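Local coordinates for protein Cif-like 1 (Burkholderia cenocepacia, PDB 7JQY) that probably hydrolyses epoxides as a Cif-like enzyme of the alpha/beta hydrolase fold, and assembles into an octamer, at residues M145-I155 / N259-L270; E187-K196 / N205-A216. The protein carries 1 engineered substitution. All blocks are in the same frame, centred on the assembly; numbering follows the deposited sequence.

How the contacts relate
Contact 1 lies in the alpha/beta core. It ties the chain leaving strand 140-146 to helix 262-268, which follows the neighbouring parallel strand 250-255. Contact 2 belongs to the helices between those two strands and joins helix 187-198 to helix 205-215. It is thus nested within the loop that contact 1 closes, but the two share no element, and their centres lie about 26 Å apart. Both are partly buried. Contact 1 sets loop backbone against a helix, so carboxylates and an amide of the helical segment answer main-chain atoms. Contact 2 is helix against helix, with an apolar centre, charged groups at its rim and other subunits alongside.

Contact 1 (M145-I155 / N259-L270); sequences MLDVPVPGTRI and NGAKELDMAREL
Ile-155, Glu-263 and Met-266 carry this contact of the alpha/beta hydrolase fold, where the chain leaving strand 140-146 wraps over helix 262-268. Met-266, long and flexible, suits an uneven loop surface. Its CG stands anti to the backbone N (chi1 -179°), and the bends beyond it lay the thioether along the loop. Met-266 CG meets Pro-149 CB at 3.6 Å and passes obliquely by Thr-153, whose OG1 bonds Val-150 O and caps the next helix through Trp-156 N. Met-266 SD also takes a weak hydrogen bond from Val-150 N. Beside it, branched Ile-155 fills the angle between loop and helix: its CG1 rests 3.9 Å from Met-266 CB, while CG2 faces Lys-262 CB.

Glu-263 is buried, and its carboxylate lies against the backbone of the loop. The chain bends at chi2 (74°), bringing the acid group to the main chain of Val-148, with Glu-263 OE2 2.7 Å from Val-148 O. Two oxygens so close suggest that the acid probably holds a proton. Next to it, Asn-259 ND2 gives a 2.6 Å hydrogen bond to Asp-147 O, in the planes of both carbonyl and amide, and a water links the same oxygen to Asn-259 N. At the far end of the helical segment, Leu-270 closes the apolar side, CD1 against Met-145 CE (3.6 Å) and CD2 against Thr-153 CG2. One residue earlier, Glu-269, extended beyond CG, reaches the first turn of helix 154-161, where Arg-154 N donates to the syn lone pair of Glu-269 OE2 at 3.0 Å.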
loop_
_atom_site.group_PDB
_atom_site.type_symbol
_atom_site.label_atom_id
_atom_site.label_comp_id
_atom_site.label_asym_id
_atom_site.label_seq_id
_atom_site.Cartn_x
_atom_site.Cartn_y
_atom_site.Cartn_z
ATOM N N MET B 145 24.596 35.159 -9.864
ATOM C CA MET B 145 24.272 33.888 -10.503
ATOM C C MET B 145 24.988 32.754 -9.779
ATOM O O MET B 145 26.224 32.732 -9.725
ATOM C CB MET B 145 24.666 33.929 -11.982
ATOM C CG MET B 145 23.956 35.049 -12.756
ATOM S SD MET B 145 24.350 35.061 -14.516
ATOM C CE MET B 145 22.946 34.155 -15.158
ATOM N N LEU B 146 24.220 31.788 -9.266
ATOM C CA LEU B 146 24.755 30.759 -8.377
ATOM C C LEU B 146 24.599 29.364 -8.969
ATOM O O LEU B 146 23.531 29.012 -9.484
ATOM C CB LEU B 146 24.063 30.785 -7.009
ATOM C CG LEU B 146 23.916 32.075 -6.196
ATOM C CD1 LEU B 146 23.437 31.731 -4.782
ATOM C CD2 LEU B 146 25.205 32.864 -6.146
ATOM N N ASP B 147 25.676 28.582 -8.880
ATOM C CA ASP B 147 25.657 27.120 -8.866
ATOM C C ASP B 147 25.430 26.420 -10.205
ATOM O O ASP B 147 26.026 25.363 -10.445
ATOM C CB ASP B 147 24.605 26.638 -7.854
ATOM C CG ASP B 147 24.957 27.035 -6.431
ATOM O OD1 ASP B 147 26.160 27.077 -6.116
ATOM O OD2 ASP B 147 24.040 27.323 -5.624
ATOM N N VAL B 148 24.570 26.958 -11.063
ATOM C CA VAL B 148 24.119 26.228 -12.250
ATOM C C VAL B 148 24.289 27.087 -13.500
ATOM O O VAL B 148 24.038 28.302 -13.451
ATOM C CB VAL B 148 22.649 25.789 -12.081
ATOM C CG1 VAL B 148 22.116 25.071 -13.323
ATOM C CG2 VAL B 148 22.502 24.906 -10.856
ATOM N N PRO B 149 24.726 26.522 -14.626
ATOM C CA PRO B 149 24.718 27.276 -15.886
ATOM C C PRO B 149 23.317 27.380 -16.471
ATOM O O PRO B 149 22.467 26.512 -16.263
ATOM C CB PRO B 149 25.615 26.439 -16.799
ATOM C CG PRO B 149 25.426 25.029 -16.276
ATOM C CD PRO B 149 25.320 25.178 -14.783
ATOM N N VAL B 150 23.093 28.438 -17.249
ATOM C CA VAL B 150 21.772 28.659 -17.839
ATOM C C VAL B 150 21.763 28.093 -19.253
ATOM O O VAL B 150 22.828 27.951 -19.871
ATOM C CB VAL B 150 21.365 30.145 -17.822
ATOM C CG1 VAL B 150 21.554 30.740 -16.438
ATOM C CG2 VAL B 150 22.119 30.942 -18.862
ATOM N N PRO B 151 20.604 27.719 -19.788
ATOM C CA PRO B 151 20.561 27.204 -21.160
ATOM C C PRO B 151 21.083 28.221 -22.168
ATOM O O PRO B 151 21.000 29.434 -21.968
ATOM C CB PRO B 151 19.076 26.910 -21.387
ATOM C CG PRO B 151 18.498 26.744 -19.998
ATOM C CD PRO B 151 19.288 27.662 -19.120
ATOM N N GLY B 152 21.634 27.700 -23.268
ATOM C CA GLY B 152 22.186 28.499 -24.332
ATOM C C GLY B 152 23.684 28.708 -24.244
ATOM O O GLY B 152 24.326 28.941 -25.275
ATOM N N THR B 153 24.258 28.630 -23.047
ATOM C CA THR B 153 25.693 28.802 -22.928
ATOM C C THR B 153 26.410 27.529 -23.378
ATOM O O THR B 153 25.818 26.452 -23.457
ATOM C CB THR B 153 26.075 29.162 -21.486
ATOM O OG1 THR B 153 25.742 28.081 -20.601
ATOM C CG2 THR B 153 25.343 30.417 -21.052
ATOM N N ARG B 154 27.713 27.651 -23.653
ATOM C CA ARG B 154 28.431 26.453 -24.077
ATOM C C ARG B 154 28.722 25.549 -22.892
ATOM O O ARG B 154 28.755 24.325 -23.051
ATOM C CB ARG B 154 29.716 26.799 -24.832
ATOM C CG ARG B 154 30.526 27.954 -24.291
ATOM C CD ARG B 154 31.357 28.556 -25.414
ATOM N NE ARG B 154 32.656 29.026 -24.948
ATOM C CZ ARG B 154 33.744 28.264 -24.885
ATOM N NH1 ARG B 154 34.890 28.776 -24.452
ATOM N NH2 ARG B 154 33.688 26.989 -25.251
ATOM N N ILE B 155 28.822 26.114 -21.688
ATOM C CA ILE B 155 28.893 25.271 -20.500
ATOM C C ILE B 155 27.646 24.404 -20.413
ATOM O O ILE B 155 27.718 23.213 -20.086
ATOM C CB ILE B 155 29.058 26.135 -19.235
ATOM C CG1 ILE B 155 30.270 27.055 -19.359
ATOM C CG2 ILE B 155 29.164 25.262 -17.998
ATOM C CD1 ILE B 155 31.619 26.326 -19.290
ATOM N N ASN B 259 30.202 22.866 -9.691
ATOM C CA ASN B 259 30.515 23.524 -10.964
ATOM C C ASN B 259 31.706 24.473 -10.862
ATOM O O ASN B 259 32.385 24.710 -11.864
ATOM C CB ASN B 259 29.302 24.295 -11.487
ATOM C CG ASN B 259 28.352 23.408 -12.262
ATOM O OD1 ASN B 259 28.773 22.426 -12.877
ATOM N ND2 ASN B 259 27.059 23.732 -12.219
ATOM N N GLY B 260 31.955 25.031 -9.679
ATOM C CA GLY B 260 33.155 25.820 -9.457
ATOM C C GLY B 260 33.288 26.976 -10.429
ATOM O O GLY B 260 32.384 27.816 -10.579
ATOM N N ALA B 261 34.458 27.016 -11.082
ATOM C CA ALA B 261 34.836 28.102 -11.972
ATOM C C ALA B 261 33.997 28.149 -13.235
ATOM O O ALA B 261 34.021 29.165 -13.934
ATOM C CB ALA B 261 36.319 27.977 -12.350
ATOM N N LYS B 262 33.269 27.080 -13.561
ATOM C CA LYS B 262 32.479 27.091 -14.789
ATOM C C LYS B 262 31.241 27.980 -14.685
ATOM O O LYS B 262 30.659 28.335 -15.718
ATOM C CB LYS B 262 32.061 25.668 -15.160
ATOM C CG LYS B 262 33.220 24.683 -15.251
ATOM C CD LYS B 262 32.730 23.257 -15.506
ATOM C CE LYS B 262 33.836 22.229 -15.277
ATOM N NZ LYS B 262 34.086 21.925 -13.828
ATOM N N GLU B 263 30.827 28.357 -13.475
ATOM C CA GLU B 263 29.794 29.381 -13.350
ATOM C C GLU B 263 30.329 30.715 -13.811
ATOM O O GLU B 263 29.602 31.540 -14.390
ATOM C CB GLU B 263 29.323 29.490 -11.900
ATOM C CG GLU B 263 28.021 30.261 -11.726
ATOM C CD GLU B 263 26.823 29.461 -12.191
ATOM O OE1 GLU B 263 27.022 28.285 -12.574
ATOM O OE2 GLU B 263 25.688 30.008 -12.172
ATOM N N LEU B 264 31.618 30.900 -13.588
ATOM C CA LEU B 264 32.302 32.134 -13.883
ATOM C C LEU B 264 32.509 32.257 -15.394
ATOM O O LEU B 264 32.288 33.326 -15.975
ATOM C CB LEU B 264 33.616 32.050 -13.118
ATOM C CG LEU B 264 33.674 32.565 -11.677
ATOM C CD1 LEU B 264 32.956 31.502 -10.768
ATOM C CD2 LEU B 264 35.120 32.733 -11.250
ATOM N N ASP B 265 32.891 31.145 -16.043
ATOM C CA ASP B 265 32.955 31.083 -17.505
ATOM C C ASP B 265 31.579 31.240 -18.137
ATOM O O ASP B 265 31.419 31.948 -19.139
ATOM C CB ASP B 265 33.572 29.757 -17.945
ATOM C CG ASP B 265 34.902 29.486 -17.276
ATOM O OD1 ASP B 265 35.295 28.302 -17.176
ATOM O OD2 ASP B 265 35.547 30.458 -16.825
ATOM N N MET B 266 30.571 30.569 -17.570
ATOM C CA MET B 266 29.224 30.635 -18.127
ATOM C C MET B 266 28.700 32.061 -18.112
ATOM O O MET B 266 28.080 32.513 -19.082
ATOM C CB MET B 266 28.304 29.707 -17.332
ATOM C CG MET B 266 26.882 29.661 -17.814
ATOM S SD MET B 266 25.822 30.910 -17.075
ATOM C CE MET B 266 26.258 30.836 -15.344
ATOM N N ALA B 267 28.958 32.792 -17.028
ATOM C CA ALA B 267 28.441 34.149 -16.905
ATOM C C ALA B 267 29.102 35.099 -17.893
ATOM O O ALA B 267 28.476 36.077 -18.323
ATOM C CB ALA B 267 28.638 34.661 -15.479
ATOM N N ARG B 268 30.361 34.836 -18.262
ATOM C CA ARG B 268 31.062 35.745 -19.158
ATOM C C ARG B 268 30.554 35.657 -20.584
ATOM O O ARG B 268 30.810 36.574 -21.371
ATOM C CB ARG B 268 32.561 35.463 -19.134
ATOM C CG ARG B 268 33.249 35.930 -17.879
ATOM C CD ARG B 268 34.738 35.833 -18.054
ATOM N NE ARG B 268 35.460 36.309 -16.883
ATOM C CZ ARG B 268 36.379 35.593 -16.247
ATOM N NH1 ARG B 268 36.681 34.369 -16.675
ATOM N NH2 ARG B 268 36.993 36.101 -15.185
ATOM N N GLU B 269 29.817 34.602 -20.933
ATOM C CA GLU B 269 29.134 34.590 -22.219
ATOM C C GLU B 269 27.859 35.419 -22.208
ATOM O O GLU B 269 27.328 35.712 -23.287
ATOM C CB GLU B 269 28.767 33.166 -22.649
ATOM C CG GLU B 269 29.636 32.063 -22.096
ATOM C CD GLU B 269 29.117 30.688 -22.489
ATOM O OE1 GLU B 269 29.352 29.715 -21.732
ATOM O OE2 GLU B 269 28.462 30.584 -23.550
ATOM N N LEU B 270 27.383 35.836 -21.028
ATOM C CA LEU B 270 26.090 36.499 -20.907
ATOM C C LEU B 270 26.181 37.977 -20.590
ATOM O O LEU B 270 25.230 38.710 -20.866
ATOM C CB LEU B 270 25.259 35.853 -19.787
ATOM C CG LEU B 270 25.179 34.337 -19.646
ATOM C CD1 LEU B 270 24.708 33.971 -18.263
ATOM C CD2 LEU B 270 24.222 33.796 -20.649
HETATM O O HOH W 1 27.495 24.334 -8.568
#

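Contact 2 (E187-K196 / N205-A216); sequences ERAYILDFYK and NDDIAVYADAYA
Ile-208 lies at the apolar centre, its CG2 methyl set between Leu-192 and Tyr-195 of the facing helix. That methyl is 3.8 Å from Leu-192 CD1 and also meets the Tyr-195 ring in an off-centre CH-pi contact. A beta-branched residue suits the place: with CG2 anti to the backbone N, Ile-208 turns one methyl to the partner helix while CG1 runs on past Tyr-195 CD2. A helical turn further on, Ala-212 permits a close approach because its side chain is only a methyl, and CB sits 3.7 Å from Arg-188 CA. The segment axes come within 8.5 Å, with their directions 132° apart. Ile-191 continues the apolar seam, setting CG2 against Ala-212 CB and CD1 against Tyr-215 CB.

On the buried flank the rings of Tyr-195 and Tyr-211 are nearly parallel but slid apart, so they barely overlap. Their hydroxyls are held by the two carboxylate oxygens of Asp-288, OD2 and OD1 respectively, which anchors both helices to one acid group.

The opposite flank is polar. Arg-188 grips Asp-213 side-on, NE to OD1 at 3.1 Å and NH2 to OD2 at 2.7 Å, with guanidinium and carboxylate planes only 13° apart; Ala-209 CB lies over one guanidinium face, off toward its rim. Near the connecting loop, Lys-196 NZ donates to Asn-205 OD1 at 2.7 Å, tilted 18° from the carbonyl plane, and also forms a salt bridge with Glu-88 of a neighbouring subunit. Two successive helices packed obliquely in the insertion between strands 140-146 and 250-255 are consistent with the helical cap of alpha/beta-fold epoxide hydrolases.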
loop_
_atom_site.group_PDB
_atom_site.type_symbol
_atom_site.label_atom_id
_atom_site.label_comp_id
_atom_site.label_asym_id
_atom_site.label_seq_id
_atom_site.Cartn_x
_atom_site.Cartn_y
_atom_site.Cartn_z
ATOM N N GLU B 187 8.713 11.091 -2.776
ATOM C CA GLU B 187 9.374 12.380 -2.940
ATOM C C GLU B 187 10.533 12.518 -1.964
ATOM O O GLU B 187 11.620 12.985 -2.337
ATOM C CB GLU B 187 8.367 13.514 -2.763
ATOM C CG GLU B 187 7.141 13.418 -3.679
ATOM C CD GLU B 187 6.054 12.504 -3.132
ATOM O OE1 GLU B 187 6.245 11.914 -2.044
ATOM O OE2 GLU B 187 5.008 12.368 -3.807
ATOM N N ARG B 188 10.337 12.072 -0.724
ATOM C CA ARG B 188 11.390 12.194 0.282
ATOM C C ARG B 188 12.627 11.377 -0.092
ATOM O O ARG B 188 13.756 11.882 -0.063
ATOM C CB ARG B 188 10.851 11.751 1.640
ATOM C CG ARG B 188 11.381 12.548 2.804
ATOM C CD ARG B 188 10.612 12.223 4.072
ATOM N NE ARG B 188 9.800 13.344 4.539
ATOM C CZ ARG B 188 9.497 13.547 5.820
ATOM N NH1 ARG B 188 9.940 12.705 6.745
ATOM N NH2 ARG B 188 8.756 14.591 6.183
ATOM N N ALA B 189 12.434 10.108 -0.448
ATOM C CA ALA B 189 13.569 9.265 -0.810
ATOM C C ALA B 189 14.243 9.760 -2.088
ATOM O O ALA B 189 15.472 9.695 -2.217
ATOM C CB ALA B 189 13.118 7.813 -0.953
ATOM N N TYR B 190 13.453 10.226 -3.054
ATOM C CA TYR B 190 14.028 10.711 -4.301
ATOM C C TYR B 190 14.807 12.001 -4.087
ATOM O O TYR B 190 15.931 12.141 -4.578
ATOM C CB TYR B 190 12.923 10.910 -5.341
ATOM C CG TYR B 190 13.418 11.349 -6.712
ATOM C CD1 TYR B 190 14.073 10.452 -7.565
ATOM C CD2 TYR B 190 13.206 12.647 -7.166
ATOM C CE1 TYR B 190 14.499 10.840 -8.816
ATOM C CE2 TYR B 190 13.637 13.052 -8.424
ATOM C CZ TYR B 190 14.283 12.143 -9.246
ATOM O OH TYR B 190 14.716 12.540 -10.495
ATOM N N ILE B 191 14.240 12.943 -3.332
ATOM C CA ILE B 191 14.836 14.270 -3.211
ATOM C C ILE B 191 15.998 14.274 -2.221
ATOM O O ILE B 191 16.983 14.995 -2.414
ATOM C CB ILE B 191 13.744 15.288 -2.838
ATOM C CG1 ILE B 191 12.960 15.671 -4.089
ATOM C CG2 ILE B 191 14.322 16.522 -2.174
ATOM C CD1 ILE B 191 11.504 16.114 -3.798
ATOM N N LEU B 192 15.901 13.503 -1.132
ATOM C CA LEU B 192 17.031 13.413 -0.210
ATOM C C LEU B 192 18.253 12.827 -0.906
ATOM O O LEU B 192 19.383 13.280 -0.686
ATOM C CB LEU B 192 16.664 12.565 1.010
ATOM C CG LEU B 192 16.335 13.274 2.324
ATOM C CD1 LEU B 192 15.018 14.051 2.214
ATOM C CD2 LEU B 192 16.247 12.251 3.430
ATOM N N ASP B 193 18.046 11.803 -1.735
ATOM C CA ASP B 193 19.166 11.218 -2.457
ATOM C C ASP B 193 19.718 12.199 -3.478
ATOM O O ASP B 193 20.936 12.407 -3.559
ATOM C CB ASP B 193 18.743 9.925 -3.145
ATOM C CG ASP B 193 19.936 9.140 -3.661
ATOM O OD1 ASP B 193 20.548 8.403 -2.855
ATOM O OD2 ASP B 193 20.269 9.283 -4.856
ATOM N N PHE B 194 18.828 12.835 -4.248
ATOM C CA PHE B 194 19.270 13.841 -5.203
ATOM C C PHE B 194 20.126 14.901 -4.515
ATOM O O PHE B 194 21.203 15.268 -5.008
ATOM C CB PHE B 194 18.054 14.474 -5.878
ATOM C CG PHE B 194 18.391 15.346 -7.033
ATOM C CD1 PHE B 194 18.775 16.663 -6.830
ATOM C CD2 PHE B 194 18.329 14.854 -8.329
ATOM C CE1 PHE B 194 19.105 17.479 -7.903
ATOM C CE2 PHE B 194 18.659 15.660 -9.408
ATOM C CZ PHE B 194 19.046 16.972 -9.196
ATOM N N TYR B 195 19.707 15.332 -3.349
ATOM C CA TYR B 195 20.403 16.340 -2.643
ATOM C C TYR B 195 21.734 15.907 -2.099
ATOM O O TYR B 195 22.690 16.555 -2.317
ATOM C CB TYR B 195 19.541 16.842 -1.493
ATOM C CG TYR B 195 19.364 18.312 -1.409
ATOM C CD1 TYR B 195 18.360 18.930 -2.069
ATOM C CD2 TYR B 195 20.174 19.072 -0.652
ATOM C CE1 TYR B 195 18.179 20.282 -1.990
ATOM C CE2 TYR B 195 20.005 20.418 -0.567
ATOM C CZ TYR B 195 18.996 21.013 -1.239
ATOM O OH TYR B 195 18.809 22.341 -1.154
ATOM N N LYS B 196 21.791 14.778 -1.433
ATOM C CA LYS B 196 23.020 14.372 -0.761
ATOM C C LYS B 196 24.111 13.984 -1.749
ATOM O O LYS B 196 25.295 14.174 -1.459
ATOM C CB LYS B 196 22.734 13.221 0.200
ATOM C CG LYS B 196 21.934 13.636 1.416
ATOM C CD LYS B 196 21.818 12.474 2.359
ATOM C CE LYS B 196 20.496 12.422 3.076
ATOM N NZ LYS B 196 20.642 11.613 4.327
ATOM N N ASN B 205 18.897 16.011 7.602
ATOM C CA ASN B 205 17.769 15.434 6.885
ATOM C C ASN B 205 16.506 16.258 7.086
ATOM O O ASN B 205 15.677 16.357 6.174
ATOM C CB ASN B 205 17.503 14.006 7.360
ATOM C CG ASN B 205 18.556 13.030 6.914
ATOM O OD1 ASN B 205 19.303 13.278 5.964
ATOM N ND2 ASN B 205 18.614 11.891 7.590
ATOM N N ASP B 206 16.330 16.839 8.274
ATOM C CA ASP B 206 15.118 17.604 8.527
ATOM C C ASP B 206 15.022 18.812 7.611
ATOM O O ASP B 206 13.922 19.181 7.197
ATOM C CB ASP B 206 15.060 18.058 9.984
ATOM C CG ASP B 206 15.057 16.900 10.962
ATOM O OD1 ASP B 206 14.854 15.738 10.532
ATOM O OD2 ASP B 206 15.280 17.159 12.161
ATOM N N ASP B 207 16.160 19.409 7.241
ATOM C CA ASP B 207 16.118 20.566 6.348
ATOM C C ASP B 207 15.736 20.148 4.931
ATOM O O ASP B 207 14.889 20.782 4.296
ATOM C CB ASP B 207 17.477 21.270 6.333
ATOM C CG ASP B 207 17.659 22.225 7.487
ATOM O OD1 ASP B 207 16.648 22.773 7.995
ATOM O OD2 ASP B 207 18.827 22.433 7.873
ATOM N N ILE B 208 16.361 19.082 4.414
ATOM C CA ILE B 208 16.033 18.625 3.065
ATOM C C ILE B 208 14.580 18.151 2.996
ATOM O O ILE B 208 13.899 18.353 1.982
ATOM C CB ILE B 208 17.020 17.527 2.614
ATOM C CG1 ILE B 208 18.474 17.973 2.839
ATOM C CG2 ILE B 208 16.814 17.189 1.141
ATOM C CD1 ILE B 208 19.464 16.834 2.867
ATOM N N ALA B 209 14.067 17.567 4.082
ATOM C CA ALA B 209 12.685 17.084 4.090
ATOM C C ALA B 209 11.680 18.224 3.936
ATOM O O ALA B 209 10.565 18.007 3.453
ATOM C CB ALA B 209 12.407 16.302 5.374
ATOM N N VAL B 210 12.054 19.440 4.331
ATOM C CA VAL B 210 11.183 20.585 4.094
ATOM C C VAL B 210 10.949 20.768 2.600
ATOM O O VAL B 210 9.811 20.984 2.156
ATOM C CB VAL B 210 11.799 21.844 4.724
ATOM C CG1 VAL B 210 10.994 23.079 4.345
ATOM C CG2 VAL B 210 11.903 21.677 6.232
ATOM N N TYR B 211 12.018 20.664 1.799
ATOM C CA TYR B 211 11.862 20.700 0.346
ATOM C C TYR B 211 11.048 19.509 -0.143
ATOM O O TYR B 211 10.094 19.666 -0.914
ATOM C CB TYR B 211 13.228 20.696 -0.343
ATOM C CG TYR B 211 14.235 21.717 0.121
ATOM C CD1 TYR B 211 13.892 23.063 0.270
ATOM C CD2 TYR B 211 15.553 21.340 0.360
ATOM C CE1 TYR B 211 14.830 23.996 0.679
ATOM C CE2 TYR B 211 16.499 22.260 0.763
ATOM C CZ TYR B 211 16.142 23.588 0.914
ATOM O OH TYR B 211 17.092 24.496 1.320
ATOM N N ALA B 212 11.428 18.300 0.277
ATOM C CA ALA B 212 10.765 17.102 -0.227
ATOM C C ALA B 212 9.268 17.128 0.075
ATOM O O ALA B 212 8.455 16.721 -0.766
ATOM C CB ALA B 212 11.428 15.850 0.354
ATOM N N ASP B 213 8.879 17.594 1.271
ATOM C CA ASP B 213 7.453 17.660 1.605
ATOM C C ASP B 213 6.710 18.683 0.745
ATOM O O ASP B 213 5.526 18.495 0.442
ATOM C CB ASP B 213 7.266 17.947 3.100
ATOM C CG ASP B 213 7.774 16.798 3.983
ATOM O OD1 ASP B 213 8.219 15.748 3.435
ATOM O OD2 ASP B 213 7.749 16.948 5.221
ATOM N N ALA B 214 7.365 19.769 0.348
ATOM C CA ALA B 214 6.706 20.701 -0.558
ATOM C C ALA B 214 6.396 20.043 -1.903
ATOM O O ALA B 214 5.313 20.240 -2.465
ATOM C CB ALA B 214 7.566 21.944 -0.748
ATOM N N TYR B 215 7.327 19.241 -2.423
ATOM C CA TYR B 215 7.164 18.596 -3.721
ATOM C C TYR B 215 6.233 17.394 -3.673
ATOM O O TYR B 215 5.820 16.911 -4.732
ATOM C CB TYR B 215 8.559 18.207 -4.283
ATOM C CG TYR B 215 9.254 19.451 -4.798
ATOM C CD1 TYR B 215 9.118 19.846 -6.125
ATOM C CD2 TYR B 215 9.958 20.284 -3.936
ATOM C CE1 TYR B 215 9.691 21.016 -6.586
ATOM C CE2 TYR B 215 10.534 21.453 -4.386
ATOM C CZ TYR B 215 10.401 21.811 -5.714
ATOM O OH TYR B 215 10.970 22.989 -6.167
ATOM N N ALA B 216 5.838 16.944 -2.481
ATOM C CA ALA B 216 4.810 15.920 -2.344
ATOM C C ALA B 216 3.398 16.496 -2.428
ATOM O O ALA B 216 2.436 15.735 -2.583
ATOM C CB ALA B 216 4.989 15.173 -1.016
HETATM O O HOH W 2 3.107 13.947 -5.494
#